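Local coordinates for protein serine protease pet (Escherichia coli, PDB 4OM9) that probably cleaves host proteins such as alpha-fodrin, acting as a serine protease enterotoxin exported by enteroaggregative strains as an autotransporter passenger domain, at residues G153-T156 and K161-Q164; N412-G417 and H436-K441; T458-L463 and Q503-S508; K530-P535 and G540-T545. All blocks are in the same frame, centred on the assembly; numbering follows the deposited sequence.

Overall arrangement
Two pairs of neighbours make up the set. Interactions 2 and 3 lie on the beta-helix, their centres about 16 Å apart, and share the adjoining parallel strands 438-440 and 461-465; interaction 2 is buried, a leucine lying against a glutamine amide linked to the loop through two waters, whereas interaction 3 is a surface contact resting on one amide-carboxylate bond. Interactions 1 and 4 lie about 13 Å apart between centres, where W543 of the loop-and-helix insertion 530-545 packs on the 161-164 loop of the protease part. Interaction 1 is partly buried and built on backbone and threonine hydroxyl bonds; interaction 4 is a surface contact of polar side chains, water and a helix cap.

Interaction 1 (G153-T156 and K161-Q164); sequences GNTT and KTSQ
T155 and T162 form the close-packed side of this contact, in the excursion between strands 143-151 and 172-185 of the chymotrypsin-like protease part. The carbonyl oxygen of T155 is its focus: T162 OG1 donates to T155 O over 2.9 Å, and T162 N reaches the same oxygen over 3.3 Å. T162 OG1 lies between its own backbone N and carbonyl carbon (chi1 79°), which lets it face T155 and also accept from Q164 N at 2.8 Å, closing an ST turn. Beside these bonds the two methyls meet, T155 CG2 standing 4.1 Å from T162 CG2, and W543 closes over T162 and Q164. T155 OG1 turns back to G153 O instead. Toward the end, T155 N gives Q164 O a weak, bent bond of 3.0 Å.

The opposite character belongs to N154 and S163, both exposed. Here a single water donates to N154 OD1 and to T155 O, the latter at 2.7 Å, and accepts from S163 N. T155 O thus takes a strand-type bond from T162 N, the T162 hydroxyl and a water where the short antiparallel T156-K161 pairing gives way to loop, so this buried carbonyl is satisfied three times over.

Interaction 2 (N412-G417 and H436-K441); sequences NALGEG and HNQTFK
Consecutive coils of the right-handed parallel beta-helix meet here: the loop 412-417, between strands 404-408 and 422-424, lies against strand 438-440 one coil further along the chain, with L414 and Q438 making the main contact. The L414 side chain rests over one face of the Q438 amide. Its CD1 sits above the carboxamide carbon, 3.6 Å from Q438 CD, and L414 CB covers the same face at 3.7 Å from Q438 OE1. The Q438 chain leaves with CG anti to the backbone N and then bends at chi2 (71°), which turns the amide forward along its own strand, beside T439. Beyond the amide, L414 CD1 reaches F440 CZ at 4.1 Å, and L431, on the strand just before 438-440 in the same coil, touches both L414 and F440, so the leucine has a polar flank and an apolar one.

No direct hydrogen bond joins the two segments; water does that work. One N-H of Q438 goes within its own strand, NE2 to T439 O at 3.0 Å, approaching from above the carbonyl plane. This bond, together with two waters, should fix which way round the amide lies. The first water accepts from L414 N and donates to Q438 OE1 at 2.9 Å, with a longer link to N412 OD1. On the nitrogen side the second water accepts from Q438 NE2 at 3.0 Å and donates to G415 O at 2.8 Å.

Interaction 3 (T458-L463 and Q503-S508); sequences TKESVL and QANSIS
E460 runs past N505 in the opposite direction, its OE2 overlapping the ND2 end of the amide with the two groups nearly coplanar (28°). The whole direct contact is one bond: N505 ND2 donates to E460 OE2 over 2.6 Å, with an N-H...O angle of 155°. OE2 receives it on its anti lone pair, the side facing away from OE1. The E460 chain is extended beyond CG, which carries the carboxylate across a backbone separation of 8.7 Å between E460 CA and N505 CA. N505 CG lies anti to the carbonyl carbon (chi1 -53°), which points ND2 at E460; ND2 also serves N480 OD1.

A water adds a second link, donating to E460 OE2 at 3.1 Å and lying 2.9 Å from S506 OG. The same hydroxyl is bonded to R482 NH1, and the E460 side chain packs on R482, so the carboxylate may feel its positive charge.

These residues stand at the surface of the beta-helix, where the chain turns a corner at N505 between strands 502-504 and 506-510. Strand 461-465 runs parallel to 481-486, which in turn pairs in parallel with 506-510; the E460-N505 bond therefore spans across the intervening coil, over N480 and R482.

Interaction 4 (K530-P535 and G540-T545); sequences KTNNCP and GVDWVT
The backbones of N532-P535 and G540-W543 run nearly antiparallel, their end-to-end directions 163° apart, and at N532 and D542 the CA atoms stand 6.6 Å from each other. N532 holds the middle of the contact. Its CG is anti to the backbone N (chi1 -176°), which sends the amide across to the other segment, where it meets D542 and W543. On one flank N532 CB lies 3.4 Å from D542 OD2, a contact of the aliphatic part of the asparagine with the carboxylate. On the other, N532 OD1 comes to the pyrrole part of the indole, 3.3 Å from W543 CD1, with the amide and ring planes steeply inclined. A water settles the polar side of this meeting: it donates to N532 OD1 at 2.6 Å and accepts from W543 NE1 at 2.8 Å. Elsewhere V544 CG2 covers the centre of one indole face, 3.6 Å above the plane, and the ring also touches T162 of the protease part.

D542 faces two ways. OD2 makes a salt bridge with R527, while OD1 accepts from V544 N at 3.0 Å, met from above the carboxylate plane. The loop thus reverses direction and feeds straight into helix 543-550, with D542 at the N-cap position, its side chain capping V544 N.

Interaction 1 (G153-T156 and K161-Q164)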
# COMPACT_ATOMS: atom_id res chain seq x y z
N GLY A 153 15.47 -14.62 -26.79
CA GLY A 153 16.14 -15.65 -27.57
C GLY A 153 16.32 -16.97 -26.84
O GLY A 153 15.76 -17.18 -25.77
N ASN A 154 17.08 -17.89 -27.43
CA ASN A 154 17.40 -19.15 -26.79
C ASN A 154 18.08 -18.86 -25.47
O ASN A 154 19.12 -18.20 -25.43
CB ASN A 154 18.29 -20.01 -27.68
CG ASN A 154 18.18 -21.48 -27.37
OD1 ASN A 154 17.78 -21.88 -26.27
ND2 ASN A 154 18.55 -22.31 -28.33
N THR A 155 17.48 -19.32 -24.38
CA THR A 155 17.79 -18.76 -23.08
C THR A 155 18.70 -19.65 -22.26
O THR A 155 18.49 -20.86 -22.15
CB THR A 155 16.48 -18.44 -22.32
OG1 THR A 155 15.82 -17.37 -22.98
CG2 THR A 155 16.77 -18.04 -20.87
N THR A 156 19.71 -19.03 -21.67
CA THR A 156 20.72 -19.75 -20.90
C THR A 156 21.12 -18.92 -19.70
O THR A 156 21.25 -17.70 -19.80
CB THR A 156 21.98 -20.05 -21.74
OG1 THR A 156 21.60 -20.68 -22.97
CG2 THR A 156 22.93 -20.97 -20.99
N LYS A 161 21.12 -24.66 -19.69
CA LYS A 161 20.40 -24.53 -20.94
C LYS A 161 18.94 -24.88 -20.75
O LYS A 161 18.59 -26.03 -20.48
CB LYS A 161 21.02 -25.41 -22.02
CG LYS A 161 22.54 -25.43 -21.98
CD LYS A 161 23.15 -26.31 -23.06
CE LYS A 161 23.33 -25.56 -24.36
NZ LYS A 161 24.16 -26.31 -25.35
N THR A 162 18.09 -23.87 -20.88
CA THR A 162 16.64 -24.04 -20.81
C THR A 162 16.09 -24.63 -22.10
O THR A 162 15.04 -25.27 -22.10
CB THR A 162 15.93 -22.72 -20.55
OG1 THR A 162 15.86 -21.98 -21.78
CG2 THR A 162 16.71 -21.91 -19.53
N SER A 163 16.81 -24.38 -23.19
CA SER A 163 16.38 -24.73 -24.54
C SER A 163 15.06 -24.07 -24.87
O SER A 163 14.29 -24.56 -25.70
CB SER A 163 16.28 -26.25 -24.71
OG SER A 163 17.56 -26.81 -24.96
N GLN A 164 14.80 -22.94 -24.22
CA GLN A 164 13.55 -22.23 -24.45
C GLN A 164 13.78 -20.99 -25.30
O GLN A 164 14.62 -20.15 -24.97
CB GLN A 164 12.89 -21.83 -23.13
CG GLN A 164 12.56 -22.99 -22.18
CD GLN A 164 11.57 -23.97 -22.77
OE1 GLN A 164 10.48 -23.59 -23.21
NE2 GLN A 164 11.96 -25.24 -22.80
O HOH W 1 19.22 -22.68 -24.03

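Interaction 2 (N412-G417 and H436-K441)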
# COMPACT_ATOMS: atom_id res chain seq x y z
N ASN A 412 -27.63 -0.65 -15.28
CA ASN A 412 -27.20 -2.01 -15.62
C ASN A 412 -26.36 -2.05 -16.91
O ASN A 412 -26.54 -2.92 -17.76
CB ASN A 412 -28.42 -2.91 -15.75
CG ASN A 412 -28.12 -4.35 -15.37
OD1 ASN A 412 -27.37 -4.62 -14.42
ND2 ASN A 412 -28.69 -5.29 -16.11
N ALA A 413 -25.46 -1.09 -17.04
CA ALA A 413 -24.61 -0.97 -18.23
C ALA A 413 -23.52 -2.03 -18.34
O ALA A 413 -23.07 -2.30 -19.43
CB ALA A 413 -23.97 0.40 -18.28
N LEU A 414 -23.09 -2.62 -17.22
CA LEU A 414 -22.05 -3.64 -17.27
C LEU A 414 -22.66 -4.98 -17.62
O LEU A 414 -23.87 -5.07 -17.88
CB LEU A 414 -21.27 -3.71 -15.94
CG LEU A 414 -20.09 -2.74 -15.85
CD1 LEU A 414 -19.42 -2.74 -14.44
CD2 LEU A 414 -19.03 -2.96 -16.96
N GLY A 415 -21.83 -6.03 -17.65
CA GLY A 415 -22.22 -7.33 -18.16
C GLY A 415 -22.63 -8.35 -17.12
O GLY A 415 -22.84 -8.02 -15.95
N GLU A 416 -22.74 -9.60 -17.54
CA GLU A 416 -23.20 -10.68 -16.67
C GLU A 416 -22.04 -11.45 -16.05
O GLU A 416 -20.89 -11.28 -16.47
CB GLU A 416 -24.09 -11.66 -17.45
CG GLU A 416 -25.25 -10.97 -18.20
CD GLU A 416 -26.08 -11.94 -19.04
OE1 GLU A 416 -27.17 -11.52 -19.50
OE2 GLU A 416 -25.64 -13.09 -19.24
N GLY A 417 -22.35 -12.31 -15.08
CA GLY A 417 -21.35 -13.16 -14.46
C GLY A 417 -20.69 -12.56 -13.22
O GLY A 417 -20.91 -11.40 -12.88
N HIS A 436 -23.71 5.65 -10.46
CA HIS A 436 -24.41 4.36 -10.45
C HIS A 436 -23.86 3.41 -9.38
O HIS A 436 -22.70 3.52 -8.97
CB HIS A 436 -24.30 3.70 -11.83
CG HIS A 436 -24.89 4.51 -12.93
ND1 HIS A 436 -26.24 4.49 -13.24
CD2 HIS A 436 -24.32 5.38 -13.80
CE1 HIS A 436 -26.47 5.31 -14.24
NE2 HIS A 436 -25.32 5.86 -14.61
N ASN A 437 -24.71 2.49 -8.91
CA ASN A 437 -24.30 1.44 -7.99
C ASN A 437 -23.96 0.20 -8.80
O ASN A 437 -24.70 -0.17 -9.71
CB ASN A 437 -25.41 1.11 -6.98
CG ASN A 437 -25.86 2.33 -6.15
OD1 ASN A 437 -25.08 3.23 -5.85
ND2 ASN A 437 -27.14 2.34 -5.75
N GLN A 438 -22.85 -0.45 -8.50
CA GLN A 438 -22.47 -1.67 -9.20
C GLN A 438 -22.04 -2.76 -8.24
O GLN A 438 -21.37 -2.52 -7.25
CB GLN A 438 -21.35 -1.41 -10.21
CG GLN A 438 -20.89 -2.69 -10.93
CD GLN A 438 -21.92 -3.22 -11.95
OE1 GLN A 438 -22.50 -2.44 -12.71
NE2 GLN A 438 -22.13 -4.55 -11.96
N THR A 439 -22.45 -3.98 -8.57
CA THR A 439 -22.16 -5.15 -7.76
C THR A 439 -21.26 -6.10 -8.50
O THR A 439 -21.49 -6.39 -9.67
CB THR A 439 -23.45 -5.90 -7.39
OG1 THR A 439 -24.34 -5.01 -6.69
CG2 THR A 439 -23.13 -7.13 -6.56
N PHE A 440 -20.23 -6.58 -7.82
CA PHE A 440 -19.42 -7.67 -8.31
C PHE A 440 -19.41 -8.80 -7.29
O PHE A 440 -19.27 -8.56 -6.08
CB PHE A 440 -17.97 -7.24 -8.57
CG PHE A 440 -17.80 -6.02 -9.44
CD1 PHE A 440 -17.99 -4.75 -8.93
CD2 PHE A 440 -17.33 -6.15 -10.75
CE1 PHE A 440 -17.79 -3.63 -9.71
CE2 PHE A 440 -17.11 -5.04 -11.54
CZ PHE A 440 -17.35 -3.77 -11.03
N LYS A 441 -19.55 -10.02 -7.76
CA LYS A 441 -19.12 -11.15 -6.98
C LYS A 441 -17.59 -11.01 -6.77
O LYS A 441 -17.08 -11.23 -5.67
CB LYS A 441 -19.46 -12.44 -7.71
CG LYS A 441 -19.38 -13.70 -6.89
CD LYS A 441 -20.77 -14.23 -6.55
CE LYS A 441 -20.69 -15.72 -6.19
NZ LYS A 441 -19.49 -16.02 -5.32
O HOH W 2 -24.34 -3.44 -14.68
O HOH W 3 -23.55 -5.94 -14.23

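Interaction 3 (T458-L463 and Q503-S508)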
# COMPACT_ATOMS: atom_id res chain seq x y z
N THR A 458 -22.09 14.48 -6.55
CA THR A 458 -23.36 14.81 -5.93
C THR A 458 -24.23 13.58 -5.69
O THR A 458 -25.24 13.66 -5.01
CB THR A 458 -24.16 15.82 -6.78
OG1 THR A 458 -24.33 15.31 -8.10
CG2 THR A 458 -23.44 17.16 -6.83
N LYS A 459 -23.84 12.46 -6.28
CA LYS A 459 -24.56 11.21 -6.09
C LYS A 459 -23.54 10.10 -5.86
O LYS A 459 -22.77 9.75 -6.75
CB LYS A 459 -25.45 10.89 -7.28
CG LYS A 459 -26.13 9.54 -7.20
CD LYS A 459 -27.17 9.38 -8.33
CE LYS A 459 -28.08 8.16 -8.08
NZ LYS A 459 -28.37 7.96 -6.61
N GLU A 460 -23.55 9.57 -4.65
CA GLU A 460 -22.53 8.61 -4.26
C GLU A 460 -22.83 7.26 -4.88
O GLU A 460 -24.00 6.88 -5.00
CB GLU A 460 -22.44 8.52 -2.73
CG GLU A 460 -22.23 7.14 -2.19
CD GLU A 460 -22.13 7.14 -0.67
OE1 GLU A 460 -23.14 6.82 0.01
OE2 GLU A 460 -21.04 7.49 -0.16
N SER A 461 -21.77 6.56 -5.28
CA SER A 461 -21.87 5.24 -5.88
C SER A 461 -21.60 4.16 -4.85
O SER A 461 -20.56 4.17 -4.19
CB SER A 461 -20.88 5.09 -7.04
OG SER A 461 -21.31 5.75 -8.23
N VAL A 462 -22.52 3.21 -4.73
CA VAL A 462 -22.27 2.08 -3.85
C VAL A 462 -21.60 0.99 -4.65
O VAL A 462 -22.16 0.49 -5.63
CB VAL A 462 -23.55 1.52 -3.22
CG1 VAL A 462 -23.20 0.33 -2.33
CG2 VAL A 462 -24.27 2.59 -2.43
N LEU A 463 -20.39 0.63 -4.24
CA LEU A 463 -19.69 -0.49 -4.83
C LEU A 463 -19.82 -1.72 -3.93
O LEU A 463 -19.30 -1.75 -2.81
CB LEU A 463 -18.23 -0.13 -5.07
CG LEU A 463 -17.26 -1.27 -5.37
CD1 LEU A 463 -17.63 -1.93 -6.68
CD2 LEU A 463 -15.84 -0.75 -5.41
N GLN A 503 -9.65 4.58 -0.96
CA GLN A 503 -10.14 5.87 -0.50
C GLN A 503 -11.64 5.86 -0.70
O GLN A 503 -12.12 5.87 -1.84
CB GLN A 503 -9.48 7.01 -1.28
CG GLN A 503 -10.10 8.38 -1.05
CD GLN A 503 -9.92 8.85 0.38
OE1 GLN A 503 -8.79 9.04 0.84
NE2 GLN A 503 -11.03 9.02 1.10
N ALA A 504 -12.40 5.84 0.39
CA ALA A 504 -13.84 5.68 0.31
C ALA A 504 -14.56 6.54 1.34
O ALA A 504 -14.05 6.77 2.43
CB ALA A 504 -14.22 4.22 0.48
N ASN A 505 -15.76 7.02 0.99
CA ASN A 505 -16.57 7.74 1.96
C ASN A 505 -16.76 6.88 3.19
O ASN A 505 -16.51 7.32 4.30
CB ASN A 505 -17.93 8.12 1.37
CG ASN A 505 -17.81 8.86 0.04
OD1 ASN A 505 -16.89 9.65 -0.16
ND2 ASN A 505 -18.75 8.61 -0.86
N SER A 506 -17.16 5.64 2.98
CA SER A 506 -17.39 4.73 4.08
C SER A 506 -17.30 3.31 3.60
O SER A 506 -17.28 3.05 2.40
CB SER A 506 -18.76 4.98 4.74
OG SER A 506 -19.82 4.65 3.87
N ILE A 507 -17.24 2.38 4.54
CA ILE A 507 -17.12 0.97 4.23
C ILE A 507 -18.02 0.20 5.17
O ILE A 507 -18.00 0.44 6.38
CB ILE A 507 -15.67 0.45 4.36
CG1 ILE A 507 -14.75 1.09 3.31
CG2 ILE A 507 -15.63 -1.05 4.22
CD1 ILE A 507 -13.26 0.78 3.54
N SER A 508 -18.81 -0.71 4.63
CA SER A 508 -19.72 -1.47 5.47
C SER A 508 -19.58 -2.96 5.21
O SER A 508 -19.58 -3.41 4.07
CB SER A 508 -21.16 -1.01 5.24
OG SER A 508 -22.03 -2.10 5.38
O HOH W 4 -20.95 7.21 2.95

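Interaction 4 (K530-P535 and G540-T545)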
# COMPACT_ATOMS: atom_id res chain seq x y z
N LYS A 530 3.60 -25.78 -14.66
CA LYS A 530 4.38 -26.52 -13.68
C LYS A 530 5.02 -27.79 -14.27
O LYS A 530 5.65 -28.57 -13.54
CB LYS A 530 3.50 -26.86 -12.47
CG LYS A 530 2.92 -25.62 -11.76
CD LYS A 530 2.43 -25.95 -10.36
CE LYS A 530 3.58 -26.41 -9.45
NZ LYS A 530 3.14 -26.75 -8.06
N THR A 531 4.89 -27.97 -15.58
CA THR A 531 5.48 -29.11 -16.25
C THR A 531 6.61 -28.69 -17.21
O THR A 531 6.63 -27.55 -17.69
CB THR A 531 4.42 -29.91 -17.04
OG1 THR A 531 4.72 -29.86 -18.43
CG2 THR A 531 3.03 -29.31 -16.81
N ASN A 532 7.55 -29.59 -17.46
CA ASN A 532 8.59 -29.39 -18.45
C ASN A 532 8.42 -30.38 -19.59
O ASN A 532 8.72 -31.56 -19.45
CB ASN A 532 9.98 -29.53 -17.83
CG ASN A 532 11.10 -29.23 -18.83
OD1 ASN A 532 11.53 -28.09 -18.99
ND2 ASN A 532 11.57 -30.26 -19.51
N ASN A 533 7.94 -29.89 -20.73
CA ASN A 533 7.50 -30.75 -21.83
C ASN A 533 8.65 -31.36 -22.62
O ASN A 533 8.62 -31.40 -23.84
CB ASN A 533 6.58 -29.96 -22.77
CG ASN A 533 5.28 -29.53 -22.08
OD1 ASN A 533 5.20 -29.48 -20.85
ND2 ASN A 533 4.26 -29.22 -22.88
N CYS A 534 9.65 -31.85 -21.90
CA CYS A 534 10.71 -32.63 -22.49
C CYS A 534 10.99 -33.81 -21.57
O CYS A 534 11.19 -33.62 -20.37
CB CYS A 534 11.96 -31.79 -22.72
SG CYS A 534 13.07 -32.48 -23.96
N PRO A 535 10.99 -35.03 -22.12
CA PRO A 535 11.19 -36.25 -21.33
C PRO A 535 12.52 -36.25 -20.57
O PRO A 535 13.49 -35.65 -21.04
CB PRO A 535 11.17 -37.36 -22.39
CG PRO A 535 11.50 -36.67 -23.68
CD PRO A 535 10.88 -35.31 -23.56
N GLY A 540 16.92 -34.73 -18.66
CA GLY A 540 17.28 -34.77 -17.25
C GLY A 540 16.55 -33.80 -16.34
O GLY A 540 15.41 -33.43 -16.61
N VAL A 541 17.21 -33.38 -15.26
CA VAL A 541 16.63 -32.44 -14.31
C VAL A 541 16.07 -31.19 -14.99
O VAL A 541 16.69 -30.63 -15.90
CB VAL A 541 17.66 -32.00 -13.24
CG1 VAL A 541 16.97 -31.19 -12.15
CG2 VAL A 541 18.37 -33.20 -12.62
N ASP A 542 14.89 -30.78 -14.54
CA ASP A 542 14.22 -29.57 -15.02
C ASP A 542 15.14 -28.37 -14.86
O ASP A 542 15.73 -28.16 -13.79
CB ASP A 542 12.93 -29.35 -14.24
CG ASP A 542 11.99 -28.38 -14.91
OD1 ASP A 542 12.45 -27.47 -15.64
OD2 ASP A 542 10.77 -28.53 -14.71
N TRP A 543 15.26 -27.58 -15.92
CA TRP A 543 16.13 -26.41 -15.89
C TRP A 543 15.65 -25.41 -14.83
O TRP A 543 16.44 -24.68 -14.24
CB TRP A 543 16.21 -25.75 -17.26
CG TRP A 543 14.89 -25.23 -17.81
CD1 TRP A 543 14.02 -25.90 -18.62
CD2 TRP A 543 14.32 -23.93 -17.60
NE1 TRP A 543 12.95 -25.11 -18.93
CE2 TRP A 543 13.10 -23.90 -18.32
CE3 TRP A 543 14.71 -22.81 -16.87
CZ2 TRP A 543 12.28 -22.77 -18.34
CZ3 TRP A 543 13.89 -21.69 -16.89
CH2 TRP A 543 12.69 -21.68 -17.62
N VAL A 544 14.34 -25.40 -14.60
CA VAL A 544 13.74 -24.62 -13.53
C VAL A 544 14.31 -25.05 -12.18
O VAL A 544 14.72 -24.21 -11.37
CB VAL A 544 12.21 -24.77 -13.55
CG1 VAL A 544 11.58 -24.18 -12.29
CG2 VAL A 544 11.66 -24.12 -14.80
N THR A 545 14.32 -26.35 -11.93
CA THR A 545 14.94 -26.93 -10.74
C THR A 545 16.44 -26.60 -10.70
O THR A 545 17.00 -26.32 -9.64
CB THR A 545 14.74 -28.47 -10.69
OG1 THR A 545 13.35 -28.79 -10.63
CG2 THR A 545 15.46 -29.10 -9.50
O HOH W 5 10.44 -25.86 -19.77